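Kiaa0380 (Homo sapiens, PDB 1HTJ) probably links heterotrimeric G protein-coupled signalling to Rho GTPases as a guanine nucleotide exchange factor, the crystallised fragment being its all-helical RGS-like domain. Local coordinates at residues A[52-57]-A[149-154]; A[62-67]-A[197-202]; A[67-72]-A[78-83]; A[153-158]-A[171-176]. The protein carries 3 engineered substitutions. All blocks are in the same frame, centred on the assembly; numbering follows the deposited sequence.

Interaction 1: residues A[52-57]-A[149-154]; sequences FSQADP and SLYGEN
Y151 carries the whole contact on the side of 149-154, meeting S53 and Q54 in the last turn of helix 41-54. S149 and L150, in a short 3-10 segment, bring the chain to it, and L150 CB sits 3.8 Å above the plane of the Y151 ring, displaced toward its rim. At Y151 the CG lies beside the backbone N (chi1 -53°), which sends the ring across to the helix end. Its partners there come at the edge: S53 CB lies 4.3 Å from Y151 CE2, while S53 OG is occupied by R49 O within its own helix. The bent side chain of Q54 crosses the tyrosine at about a right angle, and the atom modelled as Q54 NE2 is 2.7 Å from Y151 OH. This is an example of a loop docking on a helix end in the RGS-like helical domain: the long connection between helices 118-144 and 163-182 lays its tyrosine on helix 41-54, where V46 also touches the tyrosine side chain. G152 follows with a positive phi of 95°, a conformation in which a CB would jam against the carbonyl O of Y151. The side chain of E153 then reaches helix 118-144, its OE2 bridged to R143 and bonded to Y139 OH.

Interaction 2: residues A[62-67]-A[197-202]; sequences FYLCAE and NTYMSH
The ring of Y199 receives L64 squarely on one face: L64 CD2 stands 3.7 Å from the ring centroid, only 11° off the normal, a CH-pi contact over the centre. V68 CG2 comes in obliquely beyond the rim, on the side of the plane away from L64, 3.5 Å from Y199 CD1. At the edge, E67 CG lies 4.5 Å from Y199 CE1. L64 also offers its backbone, with L64 O 3.3 Å from Y199 CD1, so the ring is pressed against the helix surface itself. It gets there because CG is anti to the backbone N (chi1 -169°), which swings the ring across to helix 58-69. Beside the tyrosine, C65 SG packs on T198 CB at 4.3 Å. The buried phenol is satisfied, its OH bonding to K38 O. An alanine in place of Y199 would probably open a gap beneath L64 CD2 and leave the K38 carbonyl without this donor. The two segment axes approach to 8.9 Å at 47°. Around them, L44 of helix 41-54 touches both L64 and Y199, helix 34-39 supplies K38, and helix 76-89 closes the C65-T198 side through I84, F88 and L80, as fits the core of an RGS-like helical bundle.

Interaction 3: residues A[67-72]-A[78-83]; sequences EVYQQA and RSLGKD
V68 and Y69 meet L80 and G81 in a buried, apolar packing of two helices that follow each other in the chain, the end of helix 58-69 and the early part of helix 76-89, within the all-helical RGS-like domain. The connection between them is short, and the contact is a worked case of how such a neighbouring pair is held together without a polar bond between its segments. L80 supplies the branch that does the touching: its CD2 lies 3.9 Å from V68 CG1 and 4.1 Å from Y69 CB, and comes closest to the backbone, 3.7 Å from Y69 CA. The valine and leucine side chains cross at about a right angle. Past Y69 the helix gives way, Q70 being the first residue to leave helical angles, and a bond from A72 N to Y69 O, 3.2 Å long, holds the turn. With chi1 at 179° the Y69 ring is swung clear of its own backbone N and reaches helix 76-89; L80 CG sits near the plane at the ring edge. The Y69 hydroxyl accepts the N-H of A117, just before helix 118-144, whose R118 and L121 touch the side chain. Exchanging Y69 for a leucine is likely to leave A117 N without this acceptor and G81 poorly covered. At G81 the fit is close: Y69 CE1 lies 3.7 Å from G81 CA, and a CB there would come within 3.2 Å of Y69 CE1.

Interaction 4: residues A[153-158]-A[171-176]; sequences ENDLLD and EKQLAA
D155 presents its carboxylate to two consecutive residues of helix 163-182, and each oxygen has its own donor. OD1 takes K172 NZ in a salt bridge, modelled at 2.4 Å from D155 OD1 to K172 NZ; a separation this short is doubtful in its exact value, though not in the pairing of charges. K172 reaches it fully extended beyond CG and crosses the aspartate at about a right angle, its methylenes running beside the carboxylate. The second oxygen, OD2, accepts Q173 NE2 at 2.8 Å, through its anti lone pair and with an N-H...O angle of 150°. The acceptor lies nearly in the plane of the Q173 amide, although the carboxylate and amide planes are turned 50° apart. Q173 is bent at chi2 (-45°), which brings its amide back alongside the helix. This buried amide has a partner at both ends: NE2 also bonds to V169 O one turn earlier, and OE1 accepts from R49 NH1 of helix 41-54, a grip that should fix its rotation. D158 O takes R165 NE. Within 153-158, L156 N bonds to E153 O at 3.1 Å and L157 N to N154 O. These two i to i+3 backbone bonds are characteristic of 3-10-like turns, and here a turn preceding helix 163-182 folds back on that helix within the RGS-like domain.

The four contacts form two neighbouring pairs at different places in one helical domain. Interactions 2 and 3 share E67 and helix 58-69, with centres about 9 Å apart, and T198 CG2 of the first lies 4.0 Å from L80 CD1 of the second. Interactions 1 and 4 share E153 and N154, their centres about 11 Å apart, and join where G152 CA lies 3.6 Å from Q173 OE1. The pairs are linked by successive helices 163-182 and 186-202, M200 CB (a selenomethionine) meeting L174 CD2 at 4.0 Å between interactions 4 and 2. Interactions 3 and 4, centres about 27 Å apart, lie on opposite sides of the chain's centre.

Interaction 1: residues A[52-57]-A[149-154]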
# COMPACT_ATOMS: atom_id res chain seq x y z
N PHE A 52 -6.81 -0.75 6.61
CA PHE A 52 -7.76 0.35 6.52
C PHE A 52 -8.76 0.39 7.67
O PHE A 52 -9.14 1.47 8.12
CB PHE A 52 -8.51 0.31 5.18
CG PHE A 52 -7.71 0.84 4.01
CD1 PHE A 52 -8.36 1.36 2.89
CD2 PHE A 52 -6.32 0.81 4.02
CE1 PHE A 52 -7.64 1.84 1.80
CE2 PHE A 52 -5.58 1.29 2.92
CZ PHE A 52 -6.25 1.80 1.82
N SER A 53 -9.16 -0.79 8.14
CA SER A 53 -10.12 -0.90 9.24
C SER A 53 -9.56 -0.69 10.64
O SER A 53 -10.24 -0.10 11.47
CB SER A 53 -10.78 -2.28 9.25
OG SER A 53 -11.44 -2.57 8.03
N GLN A 54 -8.34 -1.16 10.90
CA GLN A 54 -7.80 -1.11 12.26
C GLN A 54 -6.47 -0.43 12.53
O GLN A 54 -6.18 -0.10 13.67
CB GLN A 54 -7.65 -2.53 12.83
CG GLN A 54 -8.63 -3.53 12.31
CD GLN A 54 -9.87 -3.59 13.15
OE1 GLN A 54 -10.32 -2.57 13.68
NE2 GLN A 54 -10.45 -4.78 13.27
N ALA A 55 -5.65 -0.25 11.51
CA ALA A 55 -4.34 0.32 11.75
C ALA A 55 -4.03 1.60 11.00
O ALA A 55 -4.89 2.19 10.34
CB ALA A 55 -3.28 -0.75 11.42
N ASP A 56 -2.77 2.02 11.13
CA ASP A 56 -2.28 3.20 10.44
C ASP A 56 -1.88 2.75 9.03
O ASP A 56 -0.93 1.99 8.85
CB ASP A 56 -1.07 3.78 11.17
CG ASP A 56 -0.52 5.01 10.48
OD1 ASP A 56 -1.08 5.40 9.43
OD2 ASP A 56 0.46 5.59 10.97
N PRO A 57 -2.61 3.22 8.00
CA PRO A 57 -2.34 2.86 6.59
C PRO A 57 -1.13 3.54 5.97
O PRO A 57 -0.74 3.21 4.84
CB PRO A 57 -3.62 3.28 5.89
CG PRO A 57 -3.91 4.61 6.60
CD PRO A 57 -3.69 4.23 8.08
N SER A 149 -12.26 -14.03 7.50
CA SER A 149 -13.47 -13.83 6.70
C SER A 149 -13.98 -12.39 6.82
O SER A 149 -14.65 -11.90 5.92
CB SER A 149 -14.57 -14.80 7.12
OG SER A 149 -15.20 -14.40 8.33
N LEU A 150 -13.65 -11.73 7.92
CA LEU A 150 -14.06 -10.34 8.14
C LEU A 150 -13.34 -9.40 7.19
O LEU A 150 -13.74 -8.24 7.02
CB LEU A 150 -13.73 -9.90 9.57
CG LEU A 150 -14.40 -10.65 10.72
CD1 LEU A 150 -14.02 -9.97 12.05
CD2 LEU A 150 -15.94 -10.66 10.49
N TYR A 151 -12.26 -9.89 6.60
CA TYR A 151 -11.46 -9.07 5.70
C TYR A 151 -11.35 -9.57 4.28
O TYR A 151 -10.41 -9.19 3.58
CB TYR A 151 -10.08 -8.91 6.29
CG TYR A 151 -10.12 -8.41 7.70
CD1 TYR A 151 -10.02 -9.29 8.79
CD2 TYR A 151 -10.28 -7.05 7.96
CE1 TYR A 151 -10.08 -8.82 10.09
CE2 TYR A 151 -10.34 -6.58 9.25
CZ TYR A 151 -10.24 -7.46 10.31
OH TYR A 151 -10.31 -6.96 11.60
N GLY A 152 -12.29 -10.41 3.85
CA GLY A 152 -12.29 -10.93 2.49
C GLY A 152 -11.62 -12.28 2.24
O GLY A 152 -11.55 -12.73 1.10
N GLU A 153 -11.16 -12.95 3.29
CA GLU A 153 -10.48 -14.22 3.07
C GLU A 153 -11.32 -15.31 2.44
O GLU A 153 -10.78 -16.28 1.92
CB GLU A 153 -9.82 -14.72 4.36
CG GLU A 153 -8.65 -13.86 4.76
CD GLU A 153 -7.51 -14.63 5.37
OE1 GLU A 153 -7.40 -15.84 5.08
OE2 GLU A 153 -6.72 -14.04 6.13
N ASN A 154 -12.63 -15.16 2.45
CA ASN A 154 -13.46 -16.16 1.81
C ASN A 154 -13.17 -16.17 0.32
O ASN A 154 -13.00 -17.23 -0.28
CB ASN A 154 -14.94 -15.87 2.04
CG ASN A 154 -15.45 -16.49 3.31
OD1 ASN A 154 -14.67 -17.01 4.11
ND2 ASN A 154 -16.77 -16.45 3.51

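Interaction 2: residues A[62-67]-A[197-202]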
# COMPACT_ATOMS: atom_id res chain seq x y z
N PHE A 62 2.52 4.06 1.73
CA PHE A 62 3.71 4.78 1.31
C PHE A 62 4.62 3.81 0.55
O PHE A 62 5.05 4.07 -0.59
CB PHE A 62 4.46 5.31 2.53
CG PHE A 62 5.84 5.78 2.20
CD1 PHE A 62 6.03 6.84 1.30
CD2 PHE A 62 6.96 5.13 2.72
CE1 PHE A 62 7.31 7.24 0.93
CE2 PHE A 62 8.25 5.52 2.35
CZ PHE A 62 8.43 6.58 1.45
N TYR A 63 4.88 2.66 1.18
CA TYR A 63 5.73 1.64 0.59
C TYR A 63 5.25 1.24 -0.82
O TYR A 63 6.05 1.12 -1.76
CB TYR A 63 5.74 0.40 1.50
CG TYR A 63 6.60 -0.71 0.99
CD1 TYR A 63 7.87 -0.93 1.51
CD2 TYR A 63 6.16 -1.54 -0.04
CE1 TYR A 63 8.69 -1.95 1.02
CE2 TYR A 63 6.97 -2.56 -0.54
CZ TYR A 63 8.22 -2.76 -0.00
OH TYR A 63 9.01 -3.78 -0.47
N LEU A 64 3.94 1.03 -0.94
CA LEU A 64 3.35 0.63 -2.21
C LEU A 64 3.49 1.73 -3.27
O LEU A 64 3.62 1.44 -4.48
CB LEU A 64 1.88 0.26 -2.01
CG LEU A 64 1.60 -1.03 -1.22
CD1 LEU A 64 0.11 -1.21 -1.00
CD2 LEU A 64 2.16 -2.22 -1.97
N CYS A 65 3.43 2.98 -2.84
CA CYS A 65 3.55 4.08 -3.78
C CYS A 65 5.00 4.24 -4.21
O CYS A 65 5.28 4.45 -5.39
CB CYS A 65 3.01 5.38 -3.16
SG CYS A 65 1.18 5.49 -3.15
N ALA A 66 5.92 4.10 -3.26
CA ALA A 66 7.36 4.19 -3.55
C ALA A 66 7.71 3.06 -4.50
O ALA A 66 8.55 3.21 -5.38
CB ALA A 66 8.17 4.08 -2.27
N GLU A 67 7.06 1.92 -4.30
CA GLU A 67 7.27 0.75 -5.14
C GLU A 67 6.84 1.09 -6.58
O GLU A 67 7.56 0.80 -7.53
CB GLU A 67 6.46 -0.42 -4.59
CG GLU A 67 6.86 -1.78 -5.11
CD GLU A 67 8.31 -2.14 -4.78
OE1 GLU A 67 8.91 -1.52 -3.87
OE2 GLU A 67 8.83 -3.07 -5.45
N ASN A 197 -5.28 3.38 -5.22
CA ASN A 197 -5.50 3.26 -6.65
C ASN A 197 -4.20 3.35 -7.46
O ASN A 197 -4.09 2.74 -8.51
CB ASN A 197 -6.51 4.31 -7.11
CG ASN A 197 -7.90 4.02 -6.59
OD1 ASN A 197 -8.35 2.88 -6.60
ND2 ASN A 197 -8.59 5.06 -6.11
N THR A 198 -3.23 4.10 -6.96
CA THR A 198 -1.96 4.21 -7.65
C THR A 198 -1.32 2.84 -7.80
O THR A 198 -0.79 2.49 -8.85
CB THR A 198 -1.00 5.12 -6.88
OG1 THR A 198 -1.48 6.46 -6.95
CG2 THR A 198 0.40 5.03 -7.44
N TYR A 199 -1.36 2.06 -6.72
CA TYR A 199 -0.77 0.73 -6.74
C TYR A 199 -1.61 -0.25 -7.51
O TYR A 199 -1.11 -0.96 -8.39
CB TYR A 199 -0.61 0.17 -5.33
CG TYR A 199 0.24 -1.07 -5.36
CD1 TYR A 199 1.63 -0.97 -5.51
CD2 TYR A 199 -0.33 -2.34 -5.30
CE1 TYR A 199 2.43 -2.10 -5.62
CE2 TYR A 199 0.46 -3.49 -5.40
CZ TYR A 199 1.84 -3.36 -5.56
OH TYR A 199 2.64 -4.48 -5.62
N MSE A 200 -2.89 -0.32 -7.16
CA MSE A 200 -3.79 -1.26 -7.81
C MSE A 200 -3.83 -1.05 -9.31
O MSE A 200 -3.71 -1.99 -10.09
CB MSE A 200 -5.20 -1.14 -7.22
CG MSE A 200 -5.34 -1.79 -5.85
SE MSE A 200 -4.76 -3.65 -5.84
CE MSE A 200 -4.59 -3.97 -3.94
N SER A 201 -3.99 0.21 -9.71
CA SER A 201 -4.03 0.55 -11.12
C SER A 201 -2.75 0.03 -11.76
O SER A 201 -2.79 -0.66 -12.78
CB SER A 201 -4.13 2.06 -11.27
OG SER A 201 -3.99 2.42 -12.62
N HIS A 202 -1.61 0.34 -11.15
CA HIS A 202 -0.34 -0.12 -11.67
C HIS A 202 -0.27 -1.65 -11.72
O HIS A 202 0.39 -2.21 -12.59
CB HIS A 202 0.78 0.45 -10.79
CG HIS A 202 2.09 -0.25 -10.95
ND1 HIS A 202 2.46 -1.32 -10.16
CD2 HIS A 202 3.14 -0.02 -11.77
CE1 HIS A 202 3.67 -1.72 -10.48
NE2 HIS A 202 4.11 -0.95 -11.47

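Interaction 3: residues A[67-72]-A[78-83]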
# COMPACT_ATOMS: atom_id res chain seq x y z
N GLU A 67 7.06 1.92 -4.30
CA GLU A 67 7.27 0.75 -5.14
C GLU A 67 6.84 1.09 -6.58
O GLU A 67 7.56 0.80 -7.53
CB GLU A 67 6.46 -0.42 -4.59
CG GLU A 67 6.86 -1.78 -5.11
CD GLU A 67 8.31 -2.14 -4.78
OE1 GLU A 67 8.91 -1.52 -3.87
OE2 GLU A 67 8.83 -3.07 -5.45
N VAL A 68 5.67 1.71 -6.73
CA VAL A 68 5.21 2.09 -8.07
C VAL A 68 6.15 3.12 -8.69
O VAL A 68 6.45 3.06 -9.88
CB VAL A 68 3.81 2.73 -8.04
CG1 VAL A 68 3.43 3.20 -9.43
CG2 VAL A 68 2.79 1.72 -7.51
N TYR A 69 6.59 4.08 -7.87
CA TYR A 69 7.48 5.13 -8.33
C TYR A 69 8.74 4.58 -9.01
O TYR A 69 9.12 5.03 -10.09
CB TYR A 69 7.91 6.01 -7.16
CG TYR A 69 8.87 7.12 -7.55
CD1 TYR A 69 8.40 8.36 -7.99
CD2 TYR A 69 10.26 6.92 -7.49
CE1 TYR A 69 9.28 9.37 -8.35
CE2 TYR A 69 11.14 7.94 -7.85
CZ TYR A 69 10.64 9.16 -8.28
OH TYR A 69 11.50 10.16 -8.63
N GLN A 70 9.38 3.62 -8.36
CA GLN A 70 10.60 3.02 -8.86
C GLN A 70 10.38 2.13 -10.07
O GLN A 70 11.23 1.30 -10.37
CB GLN A 70 11.25 2.19 -7.75
CG GLN A 70 11.63 3.00 -6.54
CD GLN A 70 12.13 2.13 -5.42
OE1 GLN A 70 11.46 1.18 -5.01
NE2 GLN A 70 13.31 2.44 -4.91
N GLN A 71 9.27 2.31 -10.76
CA GLN A 71 8.96 1.49 -11.93
C GLN A 71 8.11 2.28 -12.92
O GLN A 71 7.54 1.71 -13.85
CB GLN A 71 8.22 0.23 -11.49
CG GLN A 71 9.01 -0.67 -10.54
CD GLN A 71 8.14 -1.53 -9.64
OE1 GLN A 71 7.17 -2.15 -10.10
NE2 GLN A 71 8.48 -1.59 -8.35
N ALA A 72 8.03 3.59 -12.70
CA ALA A 72 7.22 4.45 -13.56
C ALA A 72 8.07 5.15 -14.62
O ALA A 72 9.29 5.26 -14.49
CB ALA A 72 6.50 5.50 -12.70
N ARG A 78 7.78 11.83 -12.03
CA ARG A 78 8.00 13.19 -11.55
C ARG A 78 6.84 13.75 -10.71
O ARG A 78 7.06 14.26 -9.60
CB ARG A 78 8.32 14.12 -12.73
CG ARG A 78 9.74 13.90 -13.29
CD ARG A 78 10.24 15.06 -14.17
NE ARG A 78 10.05 14.84 -15.61
CZ ARG A 78 8.92 15.10 -16.27
NH1 ARG A 78 7.86 15.59 -15.63
NH2 ARG A 78 8.86 14.87 -17.58
N SER A 79 5.62 13.64 -11.22
CA SER A 79 4.44 14.12 -10.50
C SER A 79 4.05 13.14 -9.39
O SER A 79 3.53 13.55 -8.35
CB SER A 79 3.28 14.30 -11.46
OG SER A 79 3.13 13.15 -12.26
N LEU A 80 4.28 11.84 -9.60
CA LEU A 80 3.97 10.85 -8.58
C LEU A 80 4.87 11.13 -7.39
O LEU A 80 4.45 11.03 -6.24
CB LEU A 80 4.20 9.42 -9.07
CG LEU A 80 3.96 8.32 -8.02
CD1 LEU A 80 2.52 8.39 -7.49
CD2 LEU A 80 4.22 6.94 -8.64
N GLY A 81 6.13 11.48 -7.68
CA GLY A 81 7.07 11.79 -6.62
C GLY A 81 6.49 12.91 -5.77
O GLY A 81 6.53 12.87 -4.53
N LYS A 82 5.93 13.91 -6.45
CA LYS A 82 5.31 15.04 -5.78
C LYS A 82 4.12 14.61 -4.91
O LYS A 82 3.96 15.10 -3.79
CB LYS A 82 4.82 16.07 -6.81
CG LYS A 82 5.88 17.00 -7.39
CD LYS A 82 5.21 17.98 -8.39
CE LYS A 82 6.18 18.97 -9.06
NZ LYS A 82 5.47 19.84 -10.07
N ASP A 83 3.27 13.72 -5.41
CA ASP A 83 2.13 13.30 -4.61
C ASP A 83 2.61 12.53 -3.40
O ASP A 83 2.11 12.73 -2.29
CB ASP A 83 1.14 12.47 -5.43
CG ASP A 83 0.43 13.30 -6.48
OD1 ASP A 83 0.03 14.44 -6.15
OD2 ASP A 83 0.27 12.82 -7.62

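Interaction 4: residues A[153-158]-A[171-176]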
# COMPACT_ATOMS: atom_id res chain seq x y z
N GLU A 153 -11.16 -12.95 3.29
CA GLU A 153 -10.48 -14.22 3.07
C GLU A 153 -11.32 -15.31 2.44
O GLU A 153 -10.78 -16.28 1.92
CB GLU A 153 -9.82 -14.72 4.36
CG GLU A 153 -8.65 -13.86 4.76
CD GLU A 153 -7.51 -14.63 5.37
OE1 GLU A 153 -7.40 -15.84 5.08
OE2 GLU A 153 -6.72 -14.04 6.13
N ASN A 154 -12.63 -15.16 2.45
CA ASN A 154 -13.46 -16.16 1.81
C ASN A 154 -13.17 -16.17 0.32
O ASN A 154 -13.00 -17.23 -0.28
CB ASN A 154 -14.94 -15.87 2.04
CG ASN A 154 -15.45 -16.49 3.31
OD1 ASN A 154 -14.67 -17.01 4.11
ND2 ASN A 154 -16.77 -16.45 3.51
N ASP A 155 -13.10 -14.98 -0.26
CA ASP A 155 -12.85 -14.84 -1.68
C ASP A 155 -11.54 -15.48 -2.09
O ASP A 155 -11.37 -15.82 -3.25
CB ASP A 155 -12.84 -13.37 -2.08
CG ASP A 155 -14.06 -12.63 -1.56
OD1 ASP A 155 -15.15 -13.24 -1.57
OD2 ASP A 155 -13.93 -11.45 -1.15
N LEU A 156 -10.62 -15.64 -1.15
CA LEU A 156 -9.33 -16.25 -1.45
C LEU A 156 -9.51 -17.72 -1.82
O LEU A 156 -8.68 -18.29 -2.52
CB LEU A 156 -8.37 -16.15 -0.26
CG LEU A 156 -7.82 -14.77 0.11
CD1 LEU A 156 -6.68 -14.95 1.09
CD2 LEU A 156 -7.32 -14.05 -1.12
N LEU A 157 -10.59 -18.31 -1.33
CA LEU A 157 -10.89 -19.71 -1.62
C LEU A 157 -11.15 -19.86 -3.11
O LEU A 157 -10.84 -20.88 -3.70
CB LEU A 157 -12.12 -20.17 -0.84
CG LEU A 157 -12.03 -20.06 0.69
CD1 LEU A 157 -13.38 -20.42 1.30
CD2 LEU A 157 -10.93 -20.97 1.23
N ASP A 158 -11.72 -18.81 -3.70
CA ASP A 158 -12.04 -18.80 -5.12
C ASP A 158 -10.84 -18.82 -6.07
O ASP A 158 -10.98 -19.16 -7.24
CB ASP A 158 -12.92 -17.59 -5.43
CG ASP A 158 -14.38 -17.88 -5.23
OD1 ASP A 158 -14.72 -18.51 -4.21
OD2 ASP A 158 -15.20 -17.48 -6.09
N GLU A 171 -10.23 -7.49 -7.28
CA GLU A 171 -11.17 -6.43 -7.59
C GLU A 171 -12.23 -6.32 -6.48
O GLU A 171 -12.58 -5.22 -6.06
CB GLU A 171 -11.85 -6.74 -8.92
CG GLU A 171 -12.20 -5.52 -9.75
CD GLU A 171 -13.11 -5.87 -10.91
OE1 GLU A 171 -12.77 -6.82 -11.66
OE2 GLU A 171 -14.16 -5.21 -11.06
N LYS A 172 -12.72 -7.46 -6.03
CA LYS A 172 -13.74 -7.50 -4.98
C LYS A 172 -13.21 -6.85 -3.70
O LYS A 172 -13.97 -6.23 -2.94
CB LYS A 172 -14.14 -8.96 -4.70
CG LYS A 172 -15.24 -9.09 -3.66
CD LYS A 172 -15.70 -10.55 -3.49
CE LYS A 172 -16.79 -10.66 -2.41
NZ LYS A 172 -17.20 -12.08 -2.08
N GLN A 173 -11.91 -7.00 -3.46
CA GLN A 173 -11.27 -6.42 -2.30
C GLN A 173 -11.18 -4.91 -2.48
O GLN A 173 -11.43 -4.14 -1.55
CB GLN A 173 -9.86 -6.98 -2.12
CG GLN A 173 -9.77 -8.50 -2.08
CD GLN A 173 -10.85 -9.12 -1.20
OE1 GLN A 173 -11.02 -8.75 -0.04
NE2 GLN A 173 -11.58 -10.09 -1.76
N LEU A 174 -10.82 -4.49 -3.68
CA LEU A 174 -10.68 -3.07 -3.94
C LEU A 174 -12.02 -2.38 -3.73
O LEU A 174 -12.10 -1.28 -3.18
CB LEU A 174 -10.16 -2.85 -5.36
CG LEU A 174 -9.98 -1.40 -5.84
CD1 LEU A 174 -9.23 -0.59 -4.78
CD2 LEU A 174 -9.21 -1.40 -7.18
N ALA A 175 -13.09 -3.04 -4.16
CA ALA A 175 -14.43 -2.49 -3.99
C ALA A 175 -14.75 -2.37 -2.50
O ALA A 175 -15.34 -1.39 -2.06
CB ALA A 175 -15.47 -3.40 -4.66
N ALA A 176 -14.35 -3.37 -1.73
CA ALA A 176 -14.60 -3.37 -0.29
C ALA A 176 -13.77 -2.28 0.41
O ALA A 176 -14.24 -1.66 1.37
CB ALA A 176 -14.29 -4.74 0.28